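Local coordinates for ganglioside-induced differentiation-associated protein 2 (Homo sapiens, PDB 4UML) that is of uncertain molecular function, its N-terminal part here being a macro domain, a fold that in many relatives binds ADP-ribose, at residues A[12-17]-A[203-208]; A[63-68]-A[91-96]; A[132-135]-A[141-144]. One frame throughout, in Å; residues are numbered along the deposited sequence.

Interaction 1: A[12-17]-A[203-208]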
ATOM      1  N   VAL A  12     -16.003   2.823  -1.728  1.00 31.37           N
ATOM      2  CA  VAL A  12     -15.486   3.214  -3.022  1.00 32.41           C
ATOM      3  C   VAL A  12     -15.134   1.967  -3.823  1.00 34.04           C
ATOM      4  O   VAL A  12     -14.328   1.132  -3.389  1.00 29.93           O
ATOM      5  CB  VAL A  12     -14.256   4.119  -2.856  1.00 34.46           C
ATOM      6  CG1 VAL A  12     -13.521   4.309  -4.178  1.00 35.40           C
ATOM      7  CG2 VAL A  12     -14.683   5.445  -2.250  1.00 34.74           C
ATOM      8  N   ASP A  13     -15.766   1.822  -4.987  1.00 31.31           N
ATOM      9  CA  ASP A  13     -15.590   0.641  -5.790  1.00 32.48           C
ATOM     10  C   ASP A  13     -14.353   0.785  -6.639  1.00 31.90           C
ATOM     11  O   ASP A  13     -14.260   1.709  -7.441  1.00 33.37           O
ATOM     12  CB  ASP A  13     -16.813   0.418  -6.687  1.00 32.46           C
ATOM     13  CG  ASP A  13     -16.731  -0.838  -7.517  1.00 32.91           C
ATOM     14  OD1 ASP A  13     -15.791  -1.686  -7.406  1.00 31.87           O
ATOM     15  OD2 ASP A  13     -17.664  -0.991  -8.332  1.00 39.68           O
ATOM     16  N   VAL A  14     -13.422  -0.151  -6.492  1.00 31.96           N
ATOM     17  CA  VAL A  14     -12.162  -0.091  -7.220  1.00 36.17           C
ATOM     18  C   VAL A  14     -12.377  -0.150  -8.758  1.00 38.04           C
ATOM     19  O   VAL A  14     -11.569   0.383  -9.525  1.00 34.90           O
ATOM     20  CB  VAL A  14     -11.148  -1.135  -6.710  1.00 35.41           C
ATOM     21  CG1 VAL A  14     -11.664  -2.569  -6.888  1.00 39.29           C
ATOM     22  CG2 VAL A  14      -9.814  -0.967  -7.418  1.00 37.81           C
ATOM     23  N   ASP A  15     -13.485  -0.747  -9.190  1.00 39.58           N
ATOM     24  CA  ASP A  15     -13.836  -0.806 -10.626  1.00 40.08           C
ATOM     25  C   ASP A  15     -14.110   0.521 -11.274  1.00 36.67           C
ATOM     26  O   ASP A  15     -13.901   0.650 -12.464  1.00 42.51           O
ATOM     27  CB  ASP A  15     -15.071  -1.663 -10.839  1.00 40.69           C
ATOM     28  CG  ASP A  15     -14.790  -3.121 -10.691  1.00 45.54           C
ATOM     29  OD1 ASP A  15     -13.591  -3.477 -10.590  1.00 48.65           O
ATOM     30  OD2 ASP A  15     -15.774  -3.912 -10.681  1.00 47.92           O
ATOM     31  N   THR A  16     -14.629   1.484 -10.521  1.00 37.40           N
ATOM     32  CA  THR A  16     -14.883   2.807 -11.058  1.00 41.35           C
ATOM     33  C   THR A  16     -13.623   3.683 -11.184  1.00 41.27           C
ATOM     34  O   THR A  16     -13.697   4.779 -11.735  1.00 35.44           O
ATOM     35  CB  THR A  16     -15.904   3.585 -10.205  1.00 44.85           C
ATOM     36  OG1 THR A  16     -15.384   3.787  -8.877  1.00 46.07           O
ATOM     37  CG2 THR A  16     -17.248   2.840 -10.163  1.00 46.44           C
ATOM     38  N   LEU A  17     -12.485   3.238 -10.641  1.00 38.58           N
ATOM     39  CA  LEU A  17     -11.333   4.133 -10.521  1.00 36.68           C
ATOM     40  C   LEU A  17     -10.516   4.058 -11.793  1.00 34.40           C
ATOM     41  O   LEU A  17     -10.143   2.970 -12.227  1.00 34.93           O
ATOM     42  CB  LEU A  17     -10.472   3.791  -9.270  1.00 35.29           C
ATOM     43  CG  LEU A  17     -11.205   3.883  -7.929  1.00 34.93           C
ATOM     44  CD1 LEU A  17     -10.263   3.663  -6.730  1.00 34.02           C
ATOM     45  CD2 LEU A  17     -11.929   5.220  -7.803  1.00 35.68           C
ATOM     46  N   LYS A 203      -5.582  -5.278  -9.786  1.00 32.86           N
ATOM     47  CA  LYS A 203      -5.390  -3.866  -9.467  1.00 31.05           C
ATOM     48  C   LYS A 203      -4.540  -3.663  -8.206  1.00 28.19           C
ATOM     49  O   LYS A 203      -4.645  -4.414  -7.221  1.00 25.99           O
ATOM     50  CB  LYS A 203      -6.728  -3.142  -9.266  1.00 34.40           C
ATOM     51  CG  LYS A 203      -7.628  -2.984 -10.493  1.00 39.07           C
ATOM     52  CD  LYS A 203      -7.017  -2.127 -11.592  1.00 41.20           C
ATOM     53  CE  LYS A 203      -7.691  -2.415 -12.935  1.00 42.14           C
ATOM     54  NZ  LYS A 203      -9.092  -1.912 -12.886  1.00 44.59           N
ATOM     55  N   VAL A 204      -3.658  -2.687  -8.294  1.00 26.91           N
ATOM     56  CA  VAL A 204      -2.937  -2.154  -7.151  1.00 26.64           C
ATOM     57  C   VAL A 204      -3.294  -0.683  -7.100  1.00 25.87           C
ATOM     58  O   VAL A 204      -3.152   0.038  -8.106  1.00 26.29           O
ATOM     59  CB  VAL A 204      -1.422  -2.362  -7.260  1.00 26.89           C
ATOM     60  CG1 VAL A 204      -0.693  -1.611  -6.148  1.00 29.24           C
ATOM     61  CG2 VAL A 204      -1.094  -3.834  -7.193  1.00 27.60           C
ATOM     62  N   VAL A 205      -3.823  -0.255  -5.953  1.00 25.50           N
ATOM     63  CA  VAL A 205      -4.235   1.107  -5.772  1.00 25.07           C
ATOM     64  C   VAL A 205      -3.316   1.759  -4.778  1.00 26.77           C
ATOM     65  O   VAL A 205      -3.179   1.291  -3.641  1.00 28.24           O
ATOM     66  CB  VAL A 205      -5.680   1.239  -5.259  1.00 25.62           C
ATOM     67  CG1 VAL A 205      -6.053   2.704  -5.077  1.00 25.67           C
ATOM     68  CG2 VAL A 205      -6.644   0.561  -6.187  1.00 25.51           C
ATOM     69  N   PHE A 206      -2.699   2.848  -5.218  1.00 25.83           N
ATOM     70  CA  PHE A 206      -1.973   3.738  -4.328  1.00 25.42           C
ATOM     71  C   PHE A 206      -2.925   4.835  -3.872  1.00 26.46           C
ATOM     72  O   PHE A 206      -3.197   5.759  -4.639  1.00 29.97           O
ATOM     73  CB  PHE A 206      -0.773   4.327  -5.047  1.00 25.49           C
ATOM     74  CG  PHE A 206       0.256   3.308  -5.481  1.00 26.55           C
ATOM     75  CD1 PHE A 206       1.142   2.755  -4.564  1.00 26.47           C
ATOM     76  CD2 PHE A 206       0.397   2.968  -6.815  1.00 26.91           C
ATOM     77  CE1 PHE A 206       2.104   1.840  -4.954  1.00 27.28           C
ATOM     78  CE2 PHE A 206       1.375   2.053  -7.224  1.00 30.28           C
ATOM     79  CZ  PHE A 206       2.228   1.478  -6.294  1.00 27.14           C
ATOM     80  N   ALA A 207      -3.471   4.673  -2.665  1.00 25.90           N
ATOM     81  CA  ALA A 207      -4.300   5.668  -2.002  1.00 28.29           C
ATOM     82  C   ALA A 207      -3.428   6.744  -1.376  1.00 30.26           C
ATOM     83  O   ALA A 207      -2.568   6.446  -0.523  1.00 28.36           O
ATOM     84  CB  ALA A 207      -5.142   5.024  -0.921  1.00 29.00           C
ATOM     85  N   VAL A 208      -3.643   7.989  -1.787  1.00 29.81           N
ATOM     86  CA  VAL A 208      -2.815   9.109  -1.333  1.00 31.86           C
ATOM     87  C   VAL A 208      -3.663  10.247  -0.758  1.00 35.64           C
ATOM     88  O   VAL A 208      -4.849  10.314  -0.996  1.00 32.54           O
ATOM     89  CB  VAL A 208      -1.909   9.643  -2.449  1.00 32.04           C
ATOM     90  CG1 VAL A 208      -0.933   8.559  -2.892  1.00 32.22           C
ATOM     91  CG2 VAL A 208      -2.684  10.198  -3.639  1.00 33.89           C
TER
HETATM   92  O   HOH W   1      -9.583   0.537 -11.336  1.00 41.90           O
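V14 and V205 make the apolar part of this contact. V14 CG2 lies 3.7 Å from V205 CG2, with the two side chains crossing at a slant. In V14 the touching methyl is the one anti to the backbone N, while CG1 takes the place between N and the carbonyl carbon (chi1 61°). In V205 it is the branch beside the backbone N. V14 CG2 also lies 4.2 Å from K203 CB, so the valine packs against the base of the lysine chain.

The polar part runs through one water. K203 bends at its first two torsions, and its ammonium gives a hydrogen bond of 2.9 Å from NZ to the water. The water donates to V14 O and L17 O, each at 2.7 Å. It thus ties the strand to two carbonyls of the turn. The charges of D15 and K203 lie near each other without touching.

Bonds within 12-17 set the shape of the turn. D13 OD1 accepts from D15 N, which makes an Asx turn; the N-H comes from above the carboxylate plane. D13 O is gripped twice, by T16 N and by T16 OG1, the latter at 2.8 Å from D13 O.

The N-terminal segment thus packs on strand 203-208, the neighbour of edge strand 57-61 in the mixed sheet of the macro domain. V12 and L17 touch W60 of that edge strand. N68 holds V14 N and D13 OD1. V204 and F206 pack on helix 179-197.

Interaction 2: A[63-68]-A[91-96]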
ATOM      1  N   ASP A  63      -9.307   8.054   1.107  1.00 27.94           N
ATOM      2  CA  ASP A  63      -9.056   7.299   2.333  1.00 31.02           C
ATOM      3  C   ASP A  63      -9.048   5.806   1.992  1.00 28.01           C
ATOM      4  O   ASP A  63     -10.057   5.270   1.570  1.00 26.13           O
ATOM      5  CB  ASP A  63     -10.162   7.607   3.341  1.00 31.57           C
ATOM      6  CG  ASP A  63      -9.906   7.032   4.723  1.00 36.69           C
ATOM      7  OD1 ASP A  63      -9.109   6.063   4.890  1.00 34.66           O
ATOM      8  OD2 ASP A  63     -10.524   7.573   5.684  1.00 43.18           O
ATOM      9  N   VAL A  64      -7.896   5.160   2.164  1.00 25.41           N
ATOM     10  CA  VAL A  64      -7.737   3.752   1.828  1.00 23.84           C
ATOM     11  C   VAL A  64      -8.821   2.859   2.468  1.00 25.21           C
ATOM     12  O   VAL A  64      -9.220   1.860   1.880  1.00 22.86           O
ATOM     13  CB  VAL A  64      -6.325   3.257   2.195  1.00 25.19           C
ATOM     14  CG1 VAL A  64      -6.202   3.027   3.695  1.00 25.79           C
ATOM     15  CG2 VAL A  64      -6.001   1.978   1.441  1.00 24.76           C
ATOM     16  N   ALA A  65      -9.300   3.227   3.652  1.00 22.45           N
ATOM     17  CA  ALA A  65     -10.281   2.448   4.357  1.00 25.82           C
ATOM     18  C   ALA A  65     -11.612   2.281   3.623  1.00 25.71           C
ATOM     19  O   ALA A  65     -12.379   1.385   3.949  1.00 26.74           O
ATOM     20  CB  ALA A  65     -10.510   3.015   5.751  1.00 26.11           C
ATOM     21  N   LEU A  66     -11.851   3.112   2.618  1.00 27.18           N
ATOM     22  CA  LEU A  66     -13.103   3.059   1.862  1.00 27.50           C
ATOM     23  C   LEU A  66     -13.059   2.070   0.724  1.00 27.97           C
ATOM     24  O   LEU A  66     -14.086   1.791   0.122  1.00 28.87           O
ATOM     25  CB  LEU A  66     -13.401   4.427   1.286  1.00 28.65           C
ATOM     26  CG  LEU A  66     -13.627   5.514   2.358  1.00 30.26           C
ATOM     27  CD1 LEU A  66     -13.788   6.870   1.699  1.00 32.72           C
ATOM     28  CD2 LEU A  66     -14.838   5.159   3.177  1.00 29.81           C
ATOM     29  N   LEU A  67     -11.887   1.542   0.413  1.00 24.76           N
ATOM     30  CA  LEU A  67     -11.744   0.774  -0.814  1.00 25.25           C
ATOM     31  C   LEU A  67     -12.212  -0.664  -0.664  1.00 24.68           C
ATOM     32  O   LEU A  67     -11.945  -1.302   0.339  1.00 24.26           O
ATOM     33  CB  LEU A  67     -10.285   0.809  -1.285  1.00 26.10           C
ATOM     34  CG  LEU A  67      -9.736   2.144  -1.779  1.00 27.58           C
ATOM     35  CD1 LEU A  67      -8.223   2.027  -1.937  1.00 27.72           C
ATOM     36  CD2 LEU A  67     -10.402   2.558  -3.084  1.00 27.99           C
ATOM     37  N   ASN A  68     -12.902  -1.187  -1.676  1.00 23.52           N
ATOM     38  CA  ASN A  68     -13.290  -2.599  -1.694  1.00 24.84           C
ATOM     39  C   ASN A  68     -12.244  -3.509  -2.367  1.00 25.69           C
ATOM     40  O   ASN A  68     -12.590  -4.517  -2.942  1.00 27.67           O
ATOM     41  CB  ASN A  68     -14.669  -2.769  -2.356  1.00 25.88           C
ATOM     42  CG  ASN A  68     -14.631  -2.485  -3.841  1.00 29.10           C
ATOM     43  OD1 ASN A  68     -13.719  -1.801  -4.321  1.00 26.05           O
ATOM     44  ND2 ASN A  68     -15.599  -3.025  -4.588  1.00 28.77           N
ATOM     45  N   PHE A  91      -9.273   1.578  11.765  1.00 33.16           N
ATOM     46  CA  PHE A  91      -9.833   0.973  13.008  1.00 35.87           C
ATOM     47  C   PHE A  91     -11.299   1.368  13.249  1.00 36.88           C
ATOM     48  O   PHE A  91     -12.141   0.561  13.660  1.00 35.04           O
ATOM     49  CB  PHE A  91      -9.014   1.374  14.251  1.00 39.50           C
ATOM     50  CG  PHE A  91      -7.664   0.727  14.345  1.00 41.16           C
ATOM     51  CD1 PHE A  91      -7.302  -0.342  13.543  1.00 48.28           C
ATOM     52  CD2 PHE A  91      -6.763   1.174  15.279  1.00 46.35           C
ATOM     53  CE1 PHE A  91      -6.055  -0.933  13.666  1.00 50.20           C
ATOM     54  CE2 PHE A  91      -5.515   0.589  15.407  1.00 47.58           C
ATOM     55  CZ  PHE A  91      -5.164  -0.471  14.609  1.00 48.03           C
ATOM     56  N   MET A  92     -11.607   2.613  12.967  1.00 33.56           N
ATOM     57  CA  MET A  92     -12.946   3.065  13.130  1.00 39.37           C
ATOM     58  C   MET A  92     -13.889   2.283  12.208  1.00 40.52           C
ATOM     59  O   MET A  92     -14.954   1.823  12.635  1.00 39.75           O
ATOM     60  CB  MET A  92     -13.007   4.541  12.796  1.00 41.39           C
ATOM     61  CG  MET A  92     -14.431   5.025  12.681  1.00 53.20           C
ATOM     62  SD  MET A  92     -14.484   6.811  12.611  1.00 62.19           S
ATOM     63  CE  MET A  92     -14.117   7.193  14.326  1.00 56.89           C
ATOM     64  N   LEU A  93     -13.505   2.113  10.942  1.00 38.62           N
ATOM     65  CA  LEU A  93     -14.425   1.480   9.978  1.00 34.19           C
ATOM     66  C   LEU A  93     -14.475  -0.018  10.093  1.00 35.80           C
ATOM     67  O   LEU A  93     -15.525  -0.622   9.829  1.00 37.96           O
ATOM     68  CB  LEU A  93     -14.115   1.931   8.589  1.00 36.82           C
ATOM     69  CG  LEU A  93     -14.416   3.412   8.414  1.00 36.75           C
ATOM     70  CD1 LEU A  93     -14.035   3.827   7.006  1.00 38.01           C
ATOM     71  CD2 LEU A  93     -15.894   3.697   8.701  1.00 39.96           C
ATOM     72  N   ALA A  94     -13.386  -0.641  10.526  1.00 30.33           N
ATOM     73  CA  ALA A  94     -13.433  -2.060  10.771  1.00 33.83           C
ATOM     74  C   ALA A  94     -14.324  -2.419  11.975  1.00 30.91           C
ATOM     75  O   ALA A  94     -14.993  -3.453  11.960  1.00 32.56           O
ATOM     76  CB  ALA A  94     -12.037  -2.631  10.947  1.00 33.27           C
ATOM     77  N   GLY A  95     -14.294  -1.608  13.022  1.00 36.08           N
ATOM     78  CA  GLY A  95     -15.053  -1.908  14.252  1.00 35.50           C
ATOM     79  C   GLY A  95     -14.289  -2.710  15.326  1.00 36.18           C
ATOM     80  O   GLY A  95     -13.156  -3.164  15.128  1.00 35.98           O
ATOM     81  N   PRO A  96     -14.923  -2.917  16.477  1.00 34.25           N
ATOM     82  CA  PRO A  96     -14.226  -3.491  17.628  1.00 34.93           C
ATOM     83  C   PRO A  96     -13.844  -4.946  17.487  1.00 32.90           C
ATOM     84  O   PRO A  96     -13.011  -5.404  18.264  1.00 33.08           O
ATOM     85  CB  PRO A  96     -15.264  -3.384  18.772  1.00 37.48           C
ATOM     86  CG  PRO A  96     -16.576  -3.186  18.094  1.00 38.27           C
ATOM     87  CD  PRO A  96     -16.284  -2.458  16.815  1.00 37.48           C
TER
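A65 and L93 form the tight part of this contact. The CB of A65 points at the helix, and L93 CD1 comes to 3.8 Å from A65 CB. L93 has CG beside its own backbone N, and CD1 continues the chain at full stretch (chi2 178°). That carries the methyl across to the 3-10 turn 64-66.

The looser side is at L66. Its CB points away from the helix, but the branch end returns, and L66 CD2 lies 4.1 Å from L93 CD1. The two leucine side chains cross at an angle and meet through single methyls. Both residues are partly exposed, whereas A65 is buried. No hydrogen bond links the two segments, so this small contact is apolar.

Polar bonds shape the turn, and one reaches helix 85-94. D63 OD1 accepts from A65 N at 3.1 Å, an Asx turn whose N-H comes from above the carboxylate plane. D63 O takes L66 N, also within the turn. The other carboxylate oxygen, D63 OD2, bonds to S89 OG of that helix, so the aspartate spans the gap beside the apolar patch. The helix ends at A94, and G95 (phi 91°) is first to leave it. The Asp-Val pair at 63-64 resembles the Asp-Ile of relatives that bind ADP-ribose; such a role here is not established.

The turn follows strand 57-61 and leads to strand 71-75. A65 and V64 also rest on I90 of helix 85-94. V64 also touches A207, and L67 touches V205, both on strand 203-208. F91 packs on helix 97-105.

Interaction 3: A[132-135]-A[141-144]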
ATOM      1  N   PRO A 132       9.889   1.795   8.913  1.00 25.17           N
ATOM      2  CA  PRO A 132      10.976   2.114   9.845  1.00 26.05           C
ATOM      3  C   PRO A 132      10.815   3.550  10.393  1.00 26.01           C
ATOM      4  O   PRO A 132      10.271   4.438   9.709  1.00 25.69           O
ATOM      5  CB  PRO A 132      12.198   2.016   8.953  1.00 26.31           C
ATOM      6  CG  PRO A 132      11.709   2.481   7.633  1.00 27.06           C
ATOM      7  CD  PRO A 132      10.300   1.943   7.514  1.00 26.88           C
ATOM      8  N   LYS A 133      11.264   3.767  11.623  1.00 28.54           N
ATOM      9  CA  LYS A 133      11.487   5.140  12.119  1.00 28.93           C
ATOM     10  C   LYS A 133      12.749   5.635  11.465  1.00 27.33           C
ATOM     11  O   LYS A 133      13.831   5.168  11.797  1.00 26.90           O
ATOM     12  CB  LYS A 133      11.698   5.113  13.612  1.00 31.94           C
ATOM     13  CG  LYS A 133      10.480   4.647  14.393  1.00 36.71           C
ATOM     14  CD  LYS A 133      10.809   4.381  15.859  1.00 42.98           C
ATOM     15  CE  LYS A 133       9.555   4.549  16.688  1.00 47.63           C
ATOM     16  NZ  LYS A 133       9.726   3.925  18.017  1.00 53.79           N
ATOM     17  N   TYR A 134      12.623   6.545  10.523  1.00 26.66           N
ATOM     18  CA  TYR A 134      13.743   6.917   9.674  1.00 28.03           C
ATOM     19  C   TYR A 134      14.785   7.720  10.443  1.00 30.66           C
ATOM     20  O   TYR A 134      14.452   8.689  11.082  1.00 31.85           O
ATOM     21  CB  TYR A 134      13.282   7.765   8.516  1.00 26.70           C
ATOM     22  CG  TYR A 134      14.391   8.134   7.540  1.00 26.23           C
ATOM     23  CD1 TYR A 134      14.706   7.307   6.494  1.00 25.89           C
ATOM     24  CD2 TYR A 134      15.141   9.296   7.701  1.00 27.11           C
ATOM     25  CE1 TYR A 134      15.699   7.622   5.602  1.00 26.86           C
ATOM     26  CE2 TYR A 134      16.161   9.616   6.815  1.00 26.27           C
ATOM     27  CZ  TYR A 134      16.417   8.777   5.755  1.00 29.35           C
ATOM     28  OH  TYR A 134      17.411   9.054   4.856  1.00 31.35           O
ATOM     29  N   LYS A 135      16.027   7.314  10.347  1.00 28.27           N
ATOM     30  CA  LYS A 135      17.140   8.075  10.903  1.00 32.88           C
ATOM     31  C   LYS A 135      18.204   8.078   9.892  1.00 30.91           C
ATOM     32  O   LYS A 135      18.562   7.022   9.371  1.00 29.76           O
ATOM     33  CB  LYS A 135      17.621   7.435  12.207  1.00 34.61           C
ATOM     34  CG  LYS A 135      16.534   7.608  13.229  1.00 39.43           C
ATOM     35  CD  LYS A 135      16.718   6.933  14.552  1.00 47.87           C
ATOM     36  CE  LYS A 135      15.671   7.545  15.478  1.00 53.96           C
ATOM     37  NZ  LYS A 135      15.080   6.520  16.364  1.00 58.77           N
ATOM     38  N   ALA A 141      19.443   0.678   6.521  1.00 22.79           N
ATOM     39  CA  ALA A 141      18.436  -0.088   7.228  1.00 22.21           C
ATOM     40  C   ALA A 141      17.001   0.380   6.960  1.00 25.46           C
ATOM     41  O   ALA A 141      16.093  -0.460   6.870  1.00 23.19           O
ATOM     42  CB  ALA A 141      18.673  -0.159   8.735  1.00 22.39           C
ATOM     43  N   ALA A 142      16.765   1.696   6.928  1.00 23.47           N
ATOM     44  CA  ALA A 142      15.404   2.206   6.682  1.00 24.23           C
ATOM     45  C   ALA A 142      14.948   1.795   5.278  1.00 24.24           C
ATOM     46  O   ALA A 142      13.786   1.413   5.079  1.00 23.49           O
ATOM     47  CB  ALA A 142      15.370   3.746   6.820  1.00 24.93           C
ATOM     48  N   GLU A 143      15.860   1.890   4.302  1.00 23.30           N
ATOM     49  CA  GLU A 143      15.551   1.512   2.907  1.00 25.76           C
ATOM     50  C   GLU A 143      15.174   0.034   2.821  1.00 25.31           C
ATOM     51  O   GLU A 143      14.179  -0.334   2.186  1.00 21.17           O
ATOM     52  CB  GLU A 143      16.738   1.815   1.961  1.00 29.08           C
ATOM     53  CG  GLU A 143      16.948   3.311   1.757  1.00 35.57           C
ATOM     54  CD  GLU A 143      18.251   3.736   1.054  1.00 38.57           C
ATOM     55  OE1 GLU A 143      19.182   2.935   0.847  1.00 42.78           O
ATOM     56  OE2 GLU A 143      18.322   4.931   0.687  1.00 42.88           O
ATOM     57  N   SER A 144      15.967  -0.786   3.507  1.00 23.46           N
ATOM     58  CA  SER A 144      15.731  -2.224   3.572  1.00 24.41           C
ATOM     59  C   SER A 144      14.391  -2.540   4.233  1.00 24.34           C
ATOM     60  O   SER A 144      13.605  -3.361   3.709  1.00 23.37           O
ATOM     61  CB  SER A 144      16.911  -2.927   4.271  1.00 25.25           C
ATOM     62  OG  SER A 144      16.603  -4.292   4.517  1.00 25.96           O
TER
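The carbonyl oxygen of A142 is the polar atom nearest the loop. P132 CG sits 3.5 Å from A142 O, a packing contact rather than a hydrogen bond. The proline ring lies against the backbone of the helix: P132 CG is 3.8 Å from A142 CA.

The A142 methyl is the centre of the contact. It points into the loop and is met by two groups. P132 CG lies 4.0 Å from A142 CB. The second is the tyrosine: Y134 CD1 lies 3.6 Å from A142 CB. The methyl stands oblique to the tyrosine ring. Y134 has CG anti to its N (chi1 -177°), which swings the ring from a CB that does not itself face the helix toward A142.

The contact lies where the loop after strand 125-129 turns back onto the first part of helix 139-159. The Y134 ring also meets that of Y177, with the planes at about 50°, and the Y134 backbone is hydrogen-bonded to that of R175. On the helix, E143 OE2 forms a salt bridge with R139 NE.

No hydrogen bond crosses between 132-135 and 141-144. Van der Waals packing of a small methyl, a proline ring and an aromatic ring therefore joins the two directly, and the fit depends on shape rather than charge.

The sheet, helices and loops of these contacts are those of the macro domain, and the N-terminal segment 12-17 packs against it. Interactions 1 and 2 are neighbours, with centres 14 Å apart. They touch directly: L66 O meets V12 N, and V12 CG1 packs on L67 CD2. Together they join the N-terminal segment, the loop after strand 57-61, strand 203-208 and helix 85-94. Interaction 3 lies about 28 Å from interaction 1, across the chain's centre, and about 27 Å from interaction 2, centre to centre. Interaction 1 spans almost the whole chain, and the other two follow one another within that span. Interaction 3 is a local contact between a loop and the helix that follows it.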